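Local coordinates for protein FMN-dependent nitronate monooxygenase (Shewanella oneidensis, PDB 5LSM) that probably uses FMN and molecular oxygen to oxidise propionate 3-nitronate to 3-oxopropanoate, a detoxifying nitronate monooxygenase reaction, at residues W86-F97 with R282-A293. Numbering follows the deposited sequence.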
loop_
_atom_site.group_PDB
_atom_site.type_symbol
_atom_site.label_atom_id
_atom_site.label_comp_id
_atom_site.label_asym_id
_atom_site.label_seq_id
_atom_site.Cartn_x
_atom_site.Cartn_y
_atom_site.Cartn_z
ATOM N N TRP A 86 -21.878 10.490 19.295
ATOM C CA TRP A 86 -21.689 10.338 17.857
ATOM C C TRP A 86 -22.971 10.732 17.149
ATOM O O TRP A 86 -22.944 11.447 16.148
ATOM C CB TRP A 86 -21.319 8.877 17.518
ATOM C CG TRP A 86 -21.084 8.630 16.080
ATOM C CD1 TRP A 86 -21.712 7.718 15.305
ATOM C CD2 TRP A 86 -20.163 9.328 15.225
ATOM N NE1 TRP A 86 -21.263 7.812 14.010
ATOM C CE2 TRP A 86 -20.299 8.785 13.939
ATOM C CE3 TRP A 86 -19.237 10.358 15.427
ATOM C CZ2 TRP A 86 -19.540 9.226 12.855
ATOM C CZ3 TRP A 86 -18.486 10.800 14.350
ATOM C CH2 TRP A 86 -18.651 10.240 13.077
ATOM N N LEU A 87 -24.093 10.268 17.690
ATOM C CA LEU A 87 -25.419 10.623 17.178
ATOM C C LEU A 87 -25.588 12.140 17.138
ATOM O O LEU A 87 -26.030 12.697 16.131
ATOM C CB LEU A 87 -26.506 9.990 18.065
ATOM C CG LEU A 87 -27.670 9.227 17.426
ATOM C CD1 LEU A 87 -27.301 8.584 16.098
ATOM C CD2 LEU A 87 -28.177 8.171 18.399
ATOM N N GLU A 88 -25.158 12.800 18.210
ATOM C CA GLU A 88 -25.251 14.255 18.331
ATOM C C GLU A 88 -24.460 14.932 17.232
ATOM O O GLU A 88 -24.897 15.932 16.672
ATOM C CB GLU A 88 -24.706 14.700 19.699
ATOM C CG GLU A 88 -24.942 16.162 20.032
ATOM C CD GLU A 88 -24.168 16.616 21.258
ATOM O OE1 GLU A 88 -23.705 15.751 22.041
ATOM O OE2 GLU A 88 -24.037 17.845 21.451
ATOM N N GLN A 89 -23.279 14.394 16.948
ATOM C CA GLN A 89 -22.428 14.907 15.873
ATOM C C GLN A 89 -23.056 14.842 14.472
ATOM O O GLN A 89 -22.752 15.667 13.610
ATOM C CB GLN A 89 -21.134 14.125 15.843
ATOM C CG GLN A 89 -20.276 14.303 17.068
ATOM C CD GLN A 89 -18.832 14.516 16.696
ATOM O OE1 GLN A 89 -18.521 15.199 15.709
ATOM N NE2 GLN A 89 -17.940 13.902 17.450
ATOM N N LEU A 90 -23.900 13.845 14.241
ATOM C CA LEU A 90 -24.562 13.681 12.945
ATOM C C LEU A 90 -25.871 14.490 12.798
ATOM O O LEU A 90 -26.494 14.481 11.730
ATOM C CB LEU A 90 -24.840 12.197 12.689
ATOM C CG LEU A 90 -23.617 11.291 12.826
ATOM C CD1 LEU A 90 -24.023 9.825 12.758
ATOM C CD2 LEU A 90 -22.590 11.623 11.758
ATOM N N ALA A 91 -26.272 15.195 13.859
ATOM C CA ALA A 91 -27.548 15.905 13.882
ATOM C C ALA A 91 -27.827 16.741 12.604
ATOM O O ALA A 91 -28.917 16.668 12.047
ATOM C CB ALA A 91 -27.640 16.768 15.132
ATOM N N PRO A 92 -26.824 17.485 12.110
ATOM C CA PRO A 92 -27.001 18.258 10.880
ATOM C C PRO A 92 -27.491 17.457 9.668
ATOM O O PRO A 92 -28.321 17.953 8.891
ATOM C CB PRO A 92 -25.599 18.796 10.607
ATOM C CG PRO A 92 -24.976 18.910 11.953
ATOM C CD PRO A 92 -25.519 17.758 12.743
ATOM N N TYR A 93 -26.973 16.243 9.491
ATOM C CA TYR A 93 -27.430 15.393 8.398
ATOM C C TYR A 93 -28.848 14.936 8.625
ATOM O O TYR A 93 -29.643 14.907 7.695
ATOM C CB TYR A 93 -26.523 14.184 8.201
ATOM C CG TYR A 93 -25.096 14.546 7.905
ATOM C CD1 TYR A 93 -24.768 15.346 6.807
ATOM C CD2 TYR A 93 -24.073 14.117 8.740
ATOM C CE1 TYR A 93 -23.457 15.713 6.558
ATOM C CE2 TYR A 93 -22.762 14.464 8.497
ATOM C CZ TYR A 93 -22.454 15.263 7.407
ATOM O OH TYR A 93 -21.140 15.587 7.190
ATOM N N PHE A 94 -29.173 14.579 9.859
ATOM C CA PHE A 94 -30.524 14.148 10.171
ATOM C C PHE A 94 -31.509 15.253 9.831
ATOM O O PHE A 94 -32.520 15.016 9.178
ATOM C CB PHE A 94 -30.641 13.781 11.645
ATOM C CG PHE A 94 -29.836 12.588 12.027
ATOM C CD1 PHE A 94 -29.895 11.429 11.274
ATOM C CD2 PHE A 94 -29.019 12.621 13.134
ATOM C CE1 PHE A 94 -29.168 10.315 11.639
ATOM C CE2 PHE A 94 -28.293 11.513 13.508
ATOM C CZ PHE A 94 -28.347 10.367 12.747
ATOM N N ALA A 95 -31.168 16.468 10.226
ATOM C CA ALA A 95 -31.924 17.651 9.827
ATOM C C ALA A 95 -32.025 17.807 8.294
ATOM O O ALA A 95 -33.104 17.981 7.746
ATOM C CB ALA A 95 -31.300 18.895 10.452
ATOM N N GLU A 96 -30.889 17.791 7.613
ATOM C CA GLU A 96 -30.878 17.957 6.160
ATOM C C GLU A 96 -31.845 16.968 5.505
ATOM O O GLU A 96 -32.751 17.361 4.784
ATOM C CB GLU A 96 -29.455 17.787 5.622
ATOM C CG GLU A 96 -29.362 17.697 4.108
ATOM C CD GLU A 96 -27.937 17.680 3.610
ATOM O OE1 GLU A 96 -27.020 17.693 4.459
ATOM O OE2 GLU A 96 -27.736 17.663 2.371
ATOM N N PHE A 97 -31.748 15.713 5.900
ATOM C CA PHE A 97 -32.497 14.635 5.263
ATOM C C PHE A 97 -33.839 14.336 5.957
ATOM O O PHE A 97 -34.524 13.374 5.593
ATOM C CB PHE A 97 -31.634 13.356 5.226
ATOM C CG PHE A 97 -30.528 13.405 4.216
ATOM C CD1 PHE A 97 -29.273 13.900 4.558
ATOM C CD2 PHE A 97 -30.726 12.923 2.928
ATOM C CE1 PHE A 97 -28.248 13.943 3.628
ATOM C CE2 PHE A 97 -29.710 12.983 1.986
ATOM C CZ PHE A 97 -28.470 13.495 2.340
ATOM N N ARG A 282 -18.953 11.982 0.427
ATOM C CA ARG A 282 -19.113 13.227 1.181
ATOM C C ARG A 282 -18.943 12.965 2.674
ATOM O O ARG A 282 -18.246 13.715 3.382
ATOM C CB ARG A 282 -20.503 13.837 0.913
ATOM C CG ARG A 282 -20.822 15.114 1.702
ATOM C CD ARG A 282 -22.301 15.468 1.574
ATOM N NE ARG A 282 -22.739 16.487 2.527
ATOM C CZ ARG A 282 -24.019 16.738 2.823
ATOM N NH1 ARG A 282 -24.992 16.050 2.236
ATOM N NH2 ARG A 282 -24.330 17.654 3.741
ATOM N N PHE A 283 -19.603 11.913 3.151
ATOM C CA PHE A 283 -19.586 11.583 4.570
ATOM C C PHE A 283 -18.127 11.390 5.031
ATOM O O PHE A 283 -17.690 12.009 6.001
ATOM C CB PHE A 283 -20.461 10.340 4.828
ATOM C CG PHE A 283 -20.626 9.983 6.283
ATOM C CD1 PHE A 283 -20.852 10.962 7.246
ATOM C CD2 PHE A 283 -20.588 8.661 6.683
ATOM C CE1 PHE A 283 -21.003 10.626 8.578
ATOM C CE2 PHE A 283 -20.711 8.322 8.013
ATOM C CZ PHE A 283 -20.917 9.305 8.962
ATOM N N MET A 284 -17.332 10.672 4.238
ATOM C CA MET A 284 -15.937 10.446 4.596
ATOM C C MET A 284 -15.126 11.736 4.510
ATOM O O MET A 284 -14.304 12.011 5.392
ATOM C CB MET A 284 -15.303 9.385 3.710
ATOM C CG MET A 284 -15.925 7.999 3.812
ATOM S SD MET A 284 -15.388 6.989 2.418
ATOM C CE MET A 284 -16.874 6.040 2.081
ATOM N N ALA A 285 -15.349 12.525 3.461
ATOM C CA ALA A 285 -14.623 13.784 3.295
ATOM C C ALA A 285 -14.922 14.798 4.417
ATOM O O ALA A 285 -14.020 15.505 4.862
ATOM C CB ALA A 285 -14.911 14.392 1.940
ATOM N N GLU A 286 -16.161 14.826 4.913
ATOM C CA GLU A 286 -16.580 15.869 5.865
ATOM C C GLU A 286 -16.353 15.448 7.296
ATOM O O GLU A 286 -16.124 16.291 8.139
ATOM C CB GLU A 286 -18.057 16.243 5.675
ATOM C CG GLU A 286 -18.326 16.972 4.373
ATOM C CD GLU A 286 -19.804 17.251 4.148
ATOM O OE1 GLU A 286 -20.628 16.839 4.988
ATOM O OE2 GLU A 286 -20.147 17.854 3.108
ATOM N N MET A 287 -16.424 14.146 7.563
ATOM C CA MET A 287 -16.377 13.622 8.927
ATOM C C MET A 287 -15.154 12.725 9.186
ATOM O O MET A 287 -14.921 12.294 10.323
ATOM C CB MET A 287 -17.672 12.846 9.238
ATOM C CG MET A 287 -18.937 13.706 9.235
ATOM S SD MET A 287 -18.981 14.920 10.579
ATOM C CE MET A 287 -19.107 13.827 12.001
ATOM N N GLY A 288 -14.338 12.500 8.164
ATOM C CA GLY A 288 -13.204 11.580 8.282
ATOM C C GLY A 288 -12.066 11.943 7.348
ATOM O O GLY A 288 -11.676 13.097 7.288
ATOM N N PRO A 289 -11.550 10.965 6.581
ATOM C CA PRO A 289 -12.047 9.596 6.472
ATOM C C PRO A 289 -12.082 8.808 7.798
ATOM O O PRO A 289 -13.002 7.997 8.015
ATOM C CB PRO A 289 -11.063 8.967 5.491
ATOM N N MET A 290 -11.086 9.031 8.663
ATOM C CA MET A 290 -11.013 8.376 9.979
ATOM C C MET A 290 -11.530 9.320 11.042
ATOM O O MET A 290 -11.310 10.529 10.957
ATOM C CB MET A 290 -9.562 7.993 10.334
ATOM C CG MET A 290 -8.987 6.813 9.553
ATOM S SD MET A 290 -9.958 5.287 9.637
ATOM C CE MET A 290 -9.589 4.699 11.289
ATOM N N ASN A 291 -12.143 8.767 12.088
ATOM C CA ASN A 291 -12.661 9.586 13.186
ATOM C C ASN A 291 -12.621 8.864 14.527
ATOM O O ASN A 291 -13.241 7.821 14.704
ATOM C CB ASN A 291 -14.087 10.045 12.876
ATOM C CG ASN A 291 -14.522 11.236 13.723
ATOM O OD1 ASN A 291 -14.355 11.245 14.943
ATOM N ND2 ASN A 291 -15.114 12.234 13.076
ATOM N N GLU A 292 -12.029 9.522 15.515
ATOM C CA GLU A 292 -11.746 8.919 16.811
ATOM C C GLU A 292 -13.006 8.808 17.682
ATOM O O GLU A 292 -13.031 8.043 18.643
ATOM C CB GLU A 292 -10.672 9.738 17.531
ATOM C CG GLU A 292 -9.386 9.947 16.715
ATOM C CD GLU A 292 -9.519 10.944 15.541
ATOM O OE1 GLU A 292 -10.325 11.911 15.612
ATOM O OE2 GLU A 292 -8.780 10.776 14.541
ATOM N N ALA A 293 -14.072 9.514 17.296
ATOM C CA ALA A 293 -15.325 9.580 18.079
ATOM C C ALA A 293 -16.368 8.484 17.758
ATOM O O ALA A 293 -17.347 8.343 18.472
ATOM C CB ALA A 293 -15.959 10.951 17.893
#
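Y93 fits as a knob into the hole formed by R282, F283, E286 and M287, joining helix 91-97 to helix 282-287, whose short axes run roughly antiparallel (142° between N-to-C directions), away from the FMN site of this TIM-barrel-clan enzyme. A tyrosine suits the place because its ring packs against F283 and M287 while Y93 OH donates to E286 OE1 at 2.6 Å. That oxygen accepts through its anti lone pair, with carboxylate and ring nearly coplanar. E286 OE2 accepts from R282 NE at 3.0 Å, completing a salt bridge. R282, extended from CG to NE, then reaches E96 end-on: NH2 meets OE1 at 2.8 Å and NH1 meets OE2 at 3.2 Å, while Y93 CE1 lies over one guanidinium face. Shortening R282 to an alanine would remove the guanidinium and is likely to leave E96 and E286 without their shared cation.

Beside this polar network, L90 CD2 meets the edge of the F283 ring, 3.7 Å from F283 CE1. M287, whose unbranched chain folds at chi2 (-67°) and chi3, brings CE to 3.8 Å from W86 CH2. Where the backbones come nearest, a small methyl suits: A293 CB lies 4.1 Å from W86 CE3. At the indole edge, N291 ND2 sits beside W86 CZ3, the amide turned 72° from the ring. Further out, F319 meets the rings of Y93, F283 and F97. N291 is positioned by an Asx turn, OD1 accepting from A293 N, and by N291 ND2 donating to M287 O at 2.8 Å, in the carbonyl plane.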